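Side-chain contacts in probable tagatose 6-phosphate kinase (Sinorhizobium meliloti, PDB 3TXV), which may phosphorylate tagatose 6-phosphate, although it belongs to the GatZ/KbaZ-like family, named for a subunit of tagatose-1,6-bisphosphate aldolase: residues H30-E35 / F294-A299; A308-A313 / E384-Q389; A115-Y120 / T126-D131. All coordinates share one frame; numbering follows the deposited sequence.

How the contacts relate
The three contacts belong to a closed barrel of eight parallel strands and the helices packed round and beyond it. Contact 3 comes in the middle of the barrel sequence and joins helix 106-121 to strand 127-130. Contact 1 spans it along the chain, bringing helix 31-43, after the first strand, against helix 290-310, after the last. Contact 2 follows, where the far end of helix 290-310 meets helix 384-390. Contacts 1 and 2 share that helix with centres about 20 Å apart, whereas contact 3 lies across the chain's centre, its own centre about 26 Å from that of contact 1 and about 46 Å from that of contact 2. Helix 290-310 thus links the barrel's closure to the peripheral helices.

Contact 1: residues H30-E35 / F294-A299; sequences HPLVIE and FALREA
Leu296 reaches from helix 290-310 onto the imidazole of His30. Its CB points at the opposite segment, and with CG anti to the backbone N (chi1 174°) the side chain extends away from its own helix. CG then branches, and the CD2 methyl makes the contacts. Leu296 CD2 sits over the centre of one face of the His30 ring, 3.4 Å from the centroid and 13° off the ring normal, a CH-pi contact in which the two side chains meet at about a right angle. Leu296 CD2 also lies 4.0 Å from Val33 CG2 and 4.2 Å from Leu32 CB, so one branch of a leucine touches a flat ring and two aliphatic groups. The imidazole suits its place because it also works through its edge: at the N-cap of helix 31-43, His30 ND1 accepts a hydrogen bond from Leu32 N at 3.1 Å, with the donor close to the ring plane. With an alanine here, Leu32 N would probably lose its side-chain cap and Leu296 CD2 the flat surface beneath it. Leu32 also touches Lys408 and Leu412 of helix 407-424, while Val33 rests on Leu292 and Thr293, one turn earlier in the helix of Leu296. Pro31 and Ile34 meet Phe74 of helix 68-81, so helix 31-43 begins wedged among three helices, just beyond barrel strand 23-26.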
loop_
_atom_site.group_PDB
_atom_site.type_symbol
_atom_site.label_atom_id
_atom_site.label_comp_id
_atom_site.label_asym_id
_atom_site.label_seq_id
_atom_site.Cartn_x
_atom_site.Cartn_y
_atom_site.Cartn_z
ATOM N N HIS A 30 -3.849 -6.732 -4.018
ATOM C CA HIS A 30 -3.659 -7.958 -4.795
ATOM C C HIS A 30 -3.720 -9.197 -3.917
ATOM O O HIS A 30 -2.933 -9.312 -2.986
ATOM C CB HIS A 30 -2.344 -7.927 -5.600
ATOM C CG HIS A 30 -2.319 -8.913 -6.727
ATOM N ND1 HIS A 30 -2.210 -10.272 -6.521
ATOM C CD2 HIS A 30 -2.454 -8.744 -8.062
ATOM C CE1 HIS A 30 -2.258 -10.897 -7.686
ATOM N NE2 HIS A 30 -2.411 -9.994 -8.636
ATOM N N PRO A 31 -4.653 -10.126 -4.217
ATOM C CA PRO A 31 -4.829 -11.417 -3.510
ATOM C C PRO A 31 -3.517 -12.153 -3.212
ATOM O O PRO A 31 -3.329 -12.625 -2.083
ATOM C CB PRO A 31 -5.671 -12.250 -4.479
ATOM C CG PRO A 31 -5.995 -11.355 -5.659
ATOM C CD PRO A 31 -5.689 -9.937 -5.244
ATOM N N LEU A 32 -2.613 -12.258 -4.196
ATOM C CA LEU A 32 -1.355 -12.937 -3.951
ATOM C C LEU A 32 -0.418 -12.162 -3.052
ATOM O O LEU A 32 0.323 -12.770 -2.292
ATOM C CB LEU A 32 -0.648 -13.297 -5.231
ATOM C CG LEU A 32 -1.302 -14.431 -5.998
ATOM C CD1 LEU A 32 -0.858 -14.368 -7.467
ATOM C CD2 LEU A 32 -0.968 -15.792 -5.377
ATOM N N VAL A 33 -0.426 -10.833 -3.124
ATOM C CA VAL A 33 0.373 -10.062 -2.171
ATOM C C VAL A 33 -0.201 -10.244 -0.748
ATOM O O VAL A 33 0.538 -10.435 0.206
ATOM C CB VAL A 33 0.505 -8.544 -2.535
ATOM C CG1 VAL A 33 1.262 -7.768 -1.425
ATOM C CG2 VAL A 33 1.192 -8.362 -3.856
ATOM N N ILE A 34 -1.513 -10.225 -0.602
ATOM C CA ILE A 34 -2.058 -10.417 0.721
ATOM C C ILE A 34 -1.651 -11.804 1.284
ATOM O O ILE A 34 -1.066 -11.880 2.385
ATOM C CB ILE A 34 -3.582 -10.172 0.745
ATOM C CG1 ILE A 34 -3.857 -8.672 0.647
ATOM C CG2 ILE A 34 -4.198 -10.700 2.037
ATOM C CD1 ILE A 34 -5.048 -8.348 -0.211
ATOM N N GLU A 35 -1.938 -12.870 0.517
ATOM C CA GLU A 35 -1.550 -14.247 0.838
ATOM C C GLU A 35 -0.093 -14.289 1.237
ATOM O O GLU A 35 0.260 -14.885 2.247
ATOM C CB GLU A 35 -1.794 -15.138 -0.376
ATOM C CG GLU A 35 -1.402 -16.649 -0.269
ATOM C CD GLU A 35 -2.037 -17.472 -1.412
ATOM O OE1 GLU A 35 -2.853 -16.903 -2.194
ATOM O OE2 GLU A 35 -1.754 -18.680 -1.531
ATOM N N PHE A 294 5.109 -4.543 -7.846
ATOM C CA PHE A 294 6.202 -4.438 -8.774
ATOM C C PHE A 294 6.914 -5.817 -8.870
ATOM O O PHE A 294 7.019 -6.371 -9.957
ATOM C CB PHE A 294 7.142 -3.306 -8.344
ATOM C CG PHE A 294 8.358 -3.168 -9.199
ATOM C CD1 PHE A 294 9.464 -3.988 -8.990
ATOM C CD2 PHE A 294 8.388 -2.235 -10.231
ATOM C CE1 PHE A 294 10.611 -3.881 -9.812
ATOM C CE2 PHE A 294 9.500 -2.103 -11.033
ATOM C CZ PHE A 294 10.630 -2.920 -10.828
ATOM N N ALA A 295 7.364 -6.376 -7.748
ATOM C CA ALA A 295 7.992 -7.702 -7.740
ATOM C C ALA A 295 7.072 -8.829 -8.302
ATOM O O ALA A 295 7.520 -9.706 -9.094
ATOM C CB ALA A 295 8.444 -8.032 -6.369
ATOM N N LEU A 296 5.785 -8.796 -7.910
ATOM C CA LEU A 296 4.821 -9.755 -8.403
ATOM C C LEU A 296 4.842 -9.734 -9.918
ATOM O O LEU A 296 5.066 -10.778 -10.538
ATOM C CB LEU A 296 3.440 -9.452 -7.868
ATOM C CG LEU A 296 2.253 -10.287 -8.390
ATOM C CD1 LEU A 296 2.604 -11.780 -8.615
ATOM C CD2 LEU A 296 1.080 -10.156 -7.434
ATOM N N ARG A 297 4.667 -8.556 -10.512
ATOM C CA ARG A 297 4.805 -8.358 -11.962
ATOM C C ARG A 297 6.082 -8.993 -12.546
ATOM O O ARG A 297 6.014 -9.716 -13.539
ATOM C CB ARG A 297 4.775 -6.856 -12.257
ATOM C CG ARG A 297 4.485 -6.409 -13.652
ATOM C CD ARG A 297 5.734 -6.109 -14.408
ATOM N NE ARG A 297 6.536 -5.136 -13.686
ATOM C CZ ARG A 297 7.869 -5.034 -13.773
ATOM N NH1 ARG A 297 8.577 -5.836 -14.563
ATOM N NH2 ARG A 297 8.502 -4.133 -13.054
ATOM N N GLU A 298 7.254 -8.734 -11.969
ATOM C CA GLU A 298 8.468 -9.349 -12.532
ATOM C C GLU A 298 8.336 -10.853 -12.574
ATOM O O GLU A 298 8.685 -11.451 -13.569
ATOM C CB GLU A 298 9.728 -9.025 -11.757
ATOM C CG GLU A 298 10.212 -7.670 -11.952
ATOM C CD GLU A 298 11.527 -7.458 -11.253
ATOM O OE1 GLU A 298 11.860 -8.332 -10.402
ATOM O OE2 GLU A 298 12.211 -6.434 -11.557
ATOM N N ALA A 299 7.834 -11.450 -11.497
ATOM C CA ALA A 299 7.677 -12.900 -11.435
ATOM C C ALA A 299 6.718 -13.367 -12.530
ATOM O O ALA A 299 7.026 -14.310 -13.291
ATOM C CB ALA A 299 7.177 -13.339 -10.050
#

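Contact 2: residues A308-A313 / E384-Q389; sequences AFLFPA and ETLISQ
Leu386 CD2 packs against two consecutive residues at the end of helix 290-310. Leu386 CD2 lies 3.8 Å from Leu310 CD1 and 3.9 Å from Leu310 CD2, so the methyl faces the fork of the other leucine, and 4.1 Å from Phe309 CD2 on the aromatic ring. The side chains of Phe309 and Leu386 meet at about a right angle, those of Leu310 and Leu386 on a slant. Phe309 has CG anti to its own N (chi1 169°), which carries the ring out from the helix toward Leu386. A leucine suits the central place because its branched end can touch both neighbours at once.

In the next shell, Leu310 is backed by the residue after it: Leu310 CB stands 3.5 Å above one face of the Phe311 ring, over its centre. Phe311 is where the chain first leaves helical backbone angles, and its side chain also touches Leu377. Beside Leu386, Ile387 turns elsewhere, to Val398 of helix 395-399 and to Ile382 and Pro405 in loops, and so ties helix 384-390 to its surroundings.

No hydrogen bond or salt bridge crosses between the two segments. The contact therefore rests on dispersion and the burial of hydrocarbon, 99 Å² in all: between these two segments shape and burial alone do the holding, with no directional bond to fix how one is turned against the other.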
loop_
_atom_site.group_PDB
_atom_site.type_symbol
_atom_site.label_atom_id
_atom_site.label_comp_id
_atom_site.label_asym_id
_atom_site.label_seq_id
_atom_site.Cartn_x
_atom_site.Cartn_y
_atom_site.Cartn_z
ATOM N N ALA A 308 6.507 -19.076 -22.630
ATOM C CA ALA A 308 6.501 -18.801 -24.060
ATOM C C ALA A 308 7.576 -19.642 -24.741
ATOM O O ALA A 308 7.491 -19.936 -25.944
ATOM C CB ALA A 308 6.699 -17.328 -24.321
ATOM N N PHE A 309 8.568 -20.044 -23.938
ATOM C CA PHE A 309 9.688 -20.866 -24.385
ATOM C C PHE A 309 9.262 -22.332 -24.311
ATOM O O PHE A 309 9.192 -22.987 -25.321
ATOM C CB PHE A 309 10.960 -20.566 -23.572
ATOM C CG PHE A 309 12.077 -21.552 -23.811
ATOM C CD1 PHE A 309 12.878 -21.464 -24.955
ATOM C CD2 PHE A 309 12.321 -22.595 -22.905
ATOM C CE1 PHE A 309 13.914 -22.398 -25.180
ATOM C CE2 PHE A 309 13.325 -23.526 -23.125
ATOM C CZ PHE A 309 14.121 -23.434 -24.260
ATOM N N LEU A 310 8.946 -22.833 -23.128
ATOM C CA LEU A 310 8.582 -24.214 -22.972
ATOM C C LEU A 310 7.476 -24.581 -23.942
ATOM O O LEU A 310 7.556 -25.604 -24.641
ATOM C CB LEU A 310 8.041 -24.420 -21.582
ATOM C CG LEU A 310 8.819 -25.062 -20.441
ATOM C CD1 LEU A 310 10.230 -25.481 -20.787
ATOM C CD2 LEU A 310 8.774 -24.139 -19.272
ATOM N N PHE A 311 6.450 -23.731 -23.998
ATOM C CA PHE A 311 5.189 -24.061 -24.689
ATOM C C PHE A 311 4.721 -23.070 -25.706
ATOM O O PHE A 311 3.589 -22.636 -25.624
ATOM C CB PHE A 311 4.068 -24.180 -23.667
ATOM C CG PHE A 311 4.397 -25.084 -22.572
ATOM C CD1 PHE A 311 4.697 -26.419 -22.840
ATOM C CD2 PHE A 311 4.444 -24.615 -21.268
ATOM C CE1 PHE A 311 5.035 -27.266 -21.812
ATOM C CE2 PHE A 311 4.793 -25.479 -20.221
ATOM C CZ PHE A 311 5.095 -26.801 -20.495
ATOM N N PRO A 312 5.547 -22.758 -26.698
ATOM C CA PRO A 312 5.221 -21.584 -27.531
ATOM C C PRO A 312 3.866 -21.670 -28.239
ATOM O O PRO A 312 3.349 -20.651 -28.690
ATOM C CB PRO A 312 6.344 -21.541 -28.581
ATOM C CG PRO A 312 7.211 -22.771 -28.324
ATOM C CD PRO A 312 6.548 -23.645 -27.305
ATOM N N ALA A 313 3.302 -22.871 -28.348
ATOM C CA ALA A 313 2.104 -23.051 -29.161
ATOM C C ALA A 313 0.860 -22.718 -28.387
ATOM O O ALA A 313 -0.116 -22.242 -28.968
ATOM C CB ALA A 313 2.005 -24.483 -29.689
ATOM N N GLU A 384 15.517 -25.518 -12.825
ATOM C CA GLU A 384 16.289 -24.466 -12.132
ATOM C C GLU A 384 16.970 -23.489 -13.096
ATOM O O GLU A 384 17.198 -22.317 -12.777
ATOM C CB GLU A 384 17.417 -25.055 -11.307
ATOM C CG GLU A 384 17.138 -26.341 -10.573
ATOM C CD GLU A 384 18.312 -26.765 -9.683
ATOM O OE1 GLU A 384 18.033 -27.346 -8.604
ATOM O OE2 GLU A 384 19.491 -26.518 -10.056
ATOM N N THR A 385 17.326 -24.009 -14.259
ATOM C CA THR A 385 18.131 -23.296 -15.205
ATOM C C THR A 385 17.302 -22.221 -15.881
ATOM O O THR A 385 17.858 -21.200 -16.323
ATOM C CB THR A 385 18.659 -24.255 -16.275
ATOM O OG1 THR A 385 17.562 -24.993 -16.833
ATOM C CG2 THR A 385 19.623 -25.219 -15.680
ATOM N N LEU A 386 15.993 -22.452 -16.005
ATOM C CA LEU A 386 15.114 -21.415 -16.543
ATOM C C LEU A 386 14.858 -20.384 -15.470
ATOM O O LEU A 386 14.747 -19.196 -15.739
ATOM C CB LEU A 386 13.794 -22.012 -17.038
ATOM C CG LEU A 386 13.840 -22.520 -18.487
ATOM C CD1 LEU A 386 14.905 -23.568 -18.604
ATOM C CD2 LEU A 386 12.537 -23.139 -18.854
ATOM N N ILE A 387 14.777 -20.889 -14.241
ATOM C CA ILE A 387 14.552 -20.112 -13.054
ATOM C C ILE A 387 15.754 -19.182 -12.919
ATOM O O ILE A 387 15.592 -17.983 -12.688
ATOM C CB ILE A 387 14.345 -21.034 -11.848
ATOM C CG1 ILE A 387 12.953 -21.662 -11.908
ATOM C CG2 ILE A 387 14.436 -20.274 -10.548
ATOM C CD1 ILE A 387 12.644 -22.815 -10.854
ATOM N N SER A 388 16.959 -19.703 -13.136
ATOM C CA SER A 388 18.170 -18.891 -13.016
ATOM C C SER A 388 18.234 -17.725 -13.999
ATOM O O SER A 388 18.776 -16.668 -13.693
ATOM C CB SER A 388 19.402 -19.755 -13.175
ATOM O OG SER A 388 20.543 -18.956 -13.067
ATOM N N GLN A 389 17.663 -17.936 -15.169
ATOM C CA GLN A 389 17.644 -16.972 -16.259
ATOM C C GLN A 389 16.583 -15.916 -16.037
ATOM O O GLN A 389 16.790 -14.751 -16.340
ATOM C CB GLN A 389 17.312 -17.698 -17.572
ATOM C CG GLN A 389 17.106 -16.817 -18.751
ATOM C CD GLN A 389 18.374 -16.131 -19.177
ATOM O OE1 GLN A 389 19.281 -16.773 -19.699
ATOM N NE2 GLN A 389 18.445 -14.818 -18.975
#

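Contact 3: residues A115-Y120 / T126-D131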
loop_
_atom_site.group_PDB
_atom_site.type_symbol
_atom_site.label_atom_id
_atom_site.label_comp_id
_atom_site.label_asym_id
_atom_site.label_seq_id
_atom_site.Cartn_x
_atom_site.Cartn_y
_atom_site.Cartn_z
ATOM N N ALA A 115 -20.148 9.155 6.353
ATOM C CA ALA A 115 -20.761 7.835 6.111
ATOM C C ALA A 115 -19.690 6.762 5.949
ATOM O O ALA A 115 -19.881 5.596 6.335
ATOM C CB ALA A 115 -21.686 7.855 4.894
HETATM N N MSE A 116 -18.548 7.193 5.410
HETATM C CA MSE A 116 -17.490 6.272 5.070
HETATM C C MSE A 116 -16.738 5.842 6.316
HETATM O O MSE A 116 -16.448 4.662 6.491
HETATM C CB MSE A 116 -16.546 6.907 4.070
HETATM C CG MSE A 116 -15.422 7.637 4.751
HETATM SE SE MSE A 116 -13.755 6.605 4.834
HETATM C CE MSE A 116 -13.465 6.841 2.857
ATOM N N ILE A 117 -16.402 6.813 7.160
ATOM C CA ILE A 117 -15.712 6.540 8.400
ATOM C C ILE A 117 -16.501 5.506 9.218
ATOM O O ILE A 117 -15.899 4.562 9.735
ATOM C CB ILE A 117 -15.414 7.849 9.172
ATOM C CG1 ILE A 117 -13.924 8.179 9.135
ATOM C CG2 ILE A 117 -15.842 7.771 10.623
ATOM C CD1 ILE A 117 -13.033 7.152 9.778
ATOM N N THR A 118 -17.839 5.654 9.287
ATOM C CA THR A 118 -18.695 4.676 10.012
ATOM C C THR A 118 -18.611 3.277 9.430
ATOM O O THR A 118 -18.504 2.309 10.185
ATOM C CB THR A 118 -20.235 5.054 10.125
ATOM O OG1 THR A 118 -20.400 6.465 10.073
ATOM N N ALA A 119 -18.701 3.185 8.102
ATOM C CA ALA A 119 -18.641 1.901 7.406
ATOM C C ALA A 119 -17.346 1.183 7.783
ATOM O O ALA A 119 -17.381 0.024 8.173
ATOM C CB ALA A 119 -18.779 2.064 5.908
ATOM N N TYR A 120 -16.226 1.891 7.738
ATOM C CA TYR A 120 -14.962 1.335 8.218
ATOM C C TYR A 120 -15.071 0.850 9.649
ATOM O O TYR A 120 -14.836 -0.328 9.948
ATOM C CB TYR A 120 -13.813 2.349 8.120
ATOM C CG TYR A 120 -13.164 2.409 6.757
ATOM C CD1 TYR A 120 -13.705 3.203 5.736
ATOM C CD2 TYR A 120 -12.011 1.679 6.475
ATOM C CE1 TYR A 120 -13.113 3.261 4.464
ATOM C CE2 TYR A 120 -11.406 1.744 5.216
ATOM C CZ TYR A 120 -11.968 2.537 4.217
ATOM O OH TYR A 120 -11.380 2.627 2.988
ATOM N N THR A 126 -9.307 -1.138 12.348
ATOM C CA THR A 126 -8.784 -0.678 13.639
ATOM C C THR A 126 -7.569 0.268 13.508
ATOM O O THR A 126 -7.033 0.749 14.511
ATOM C CB THR A 126 -8.457 -1.883 14.580
ATOM O OG1 THR A 126 -7.454 -2.712 13.970
ATOM N N LYS A 127 -7.137 0.537 12.280
ATOM C CA LYS A 127 -6.228 1.663 12.070
ATOM C C LYS A 127 -6.900 2.661 11.166
ATOM O O LYS A 127 -7.336 2.293 10.091
ATOM C CB LYS A 127 -4.903 1.218 11.490
ATOM C CG LYS A 127 -3.786 2.203 11.638
ATOM C CD LYS A 127 -2.521 1.551 11.155
ATOM C CE LYS A 127 -1.552 2.563 10.509
ATOM N NZ LYS A 127 -2.007 3.159 9.211
ATOM N N LEU A 128 -7.012 3.913 11.611
ATOM C CA LEU A 128 -7.721 4.949 10.829
ATOM C C LEU A 128 -6.841 6.155 10.582
ATOM O O LEU A 128 -6.456 6.881 11.511
ATOM C CB LEU A 128 -9.015 5.383 11.529
ATOM C CG LEU A 128 -10.330 4.593 11.406
ATOM C CD1 LEU A 128 -10.206 3.154 10.899
ATOM C CD2 LEU A 128 -11.065 4.636 12.721
ATOM N N HIS A 129 -6.484 6.357 9.329
ATOM C CA HIS A 129 -5.693 7.527 8.994
ATOM C C HIS A 129 -6.617 8.655 8.521
ATOM O O HIS A 129 -7.396 8.514 7.554
ATOM C CB HIS A 129 -4.641 7.163 7.964
ATOM C CG HIS A 129 -3.922 8.329 7.394
ATOM N ND1 HIS A 129 -3.612 8.415 6.058
ATOM C CD2 HIS A 129 -3.455 9.457 7.963
ATOM C CE1 HIS A 129 -2.972 9.547 5.826
ATOM N NE2 HIS A 129 -2.867 10.201 6.967
ATOM N N LEU A 130 -6.562 9.757 9.249
ATOM C CA LEU A 130 -7.479 10.842 9.012
ATOM C C LEU A 130 -6.763 11.973 8.304
ATOM O O LEU A 130 -6.040 12.780 8.924
ATOM C CB LEU A 130 -8.078 11.328 10.329
ATOM C CG LEU A 130 -8.934 10.338 11.114
ATOM C CD1 LEU A 130 -9.280 10.917 12.465
ATOM C CD2 LEU A 130 -10.184 9.936 10.335
ATOM N N ASP A 131 -6.968 12.024 6.997
ATOM C CA ASP A 131 -6.357 13.042 6.186
ATOM C C ASP A 131 -7.432 13.918 5.602
ATOM O O ASP A 131 -8.119 13.510 4.665
ATOM C CB ASP A 131 -5.545 12.399 5.068
ATOM C CG ASP A 131 -4.723 13.418 4.290
ATOM O OD1 ASP A 131 -4.681 14.606 4.725
ATOM O OD2 ASP A 131 -4.124 13.026 3.250
#
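Ile117 on helix 106-121 directs its CD1 methyl at two leucines of strand 127-130. Ile117 CD1 stands 4.0 Å from Leu130 CD2 and 4.1 Å from Leu128 CG, between side chains two residues apart on the strand. It thus meets one leucine at a terminal methyl and the other at its branch point. The isoleucine side chain lies about perpendicular to that of Leu130 but obliquely to that of Leu128. In Leu130, CG is anti to the carbonyl carbon (chi1 -63°), an arrangement that brings the tip back to the helix although CB does not itself aim there. Leu128, by contrast, already has its CB directed at the helix. Branched aliphatic residues fit here because the contact is buried and offers them no polar partner. The apolar layer continues: Ile117 and Leu130 both touch Leu155 of helix 145-161, and both leucines touch Tyr173 of the adjoining strand.

The alternate strand residues are polar. Lys127, on the other side of the strand, forms salt bridges with Glu51 and Glu263, and His129 is hydrogen-bonded to Asp94. Just past the strand's end, Asp131 OD2 is hydrogen-bonded to His95 ND1. Helix 106-121, which connects parallel strands 89-96 and 127-130, thus packs through Ile117 on Leu128 and Leu130, as in a beta-alpha-beta unit of a TIM-type (beta/alpha)8 barrel.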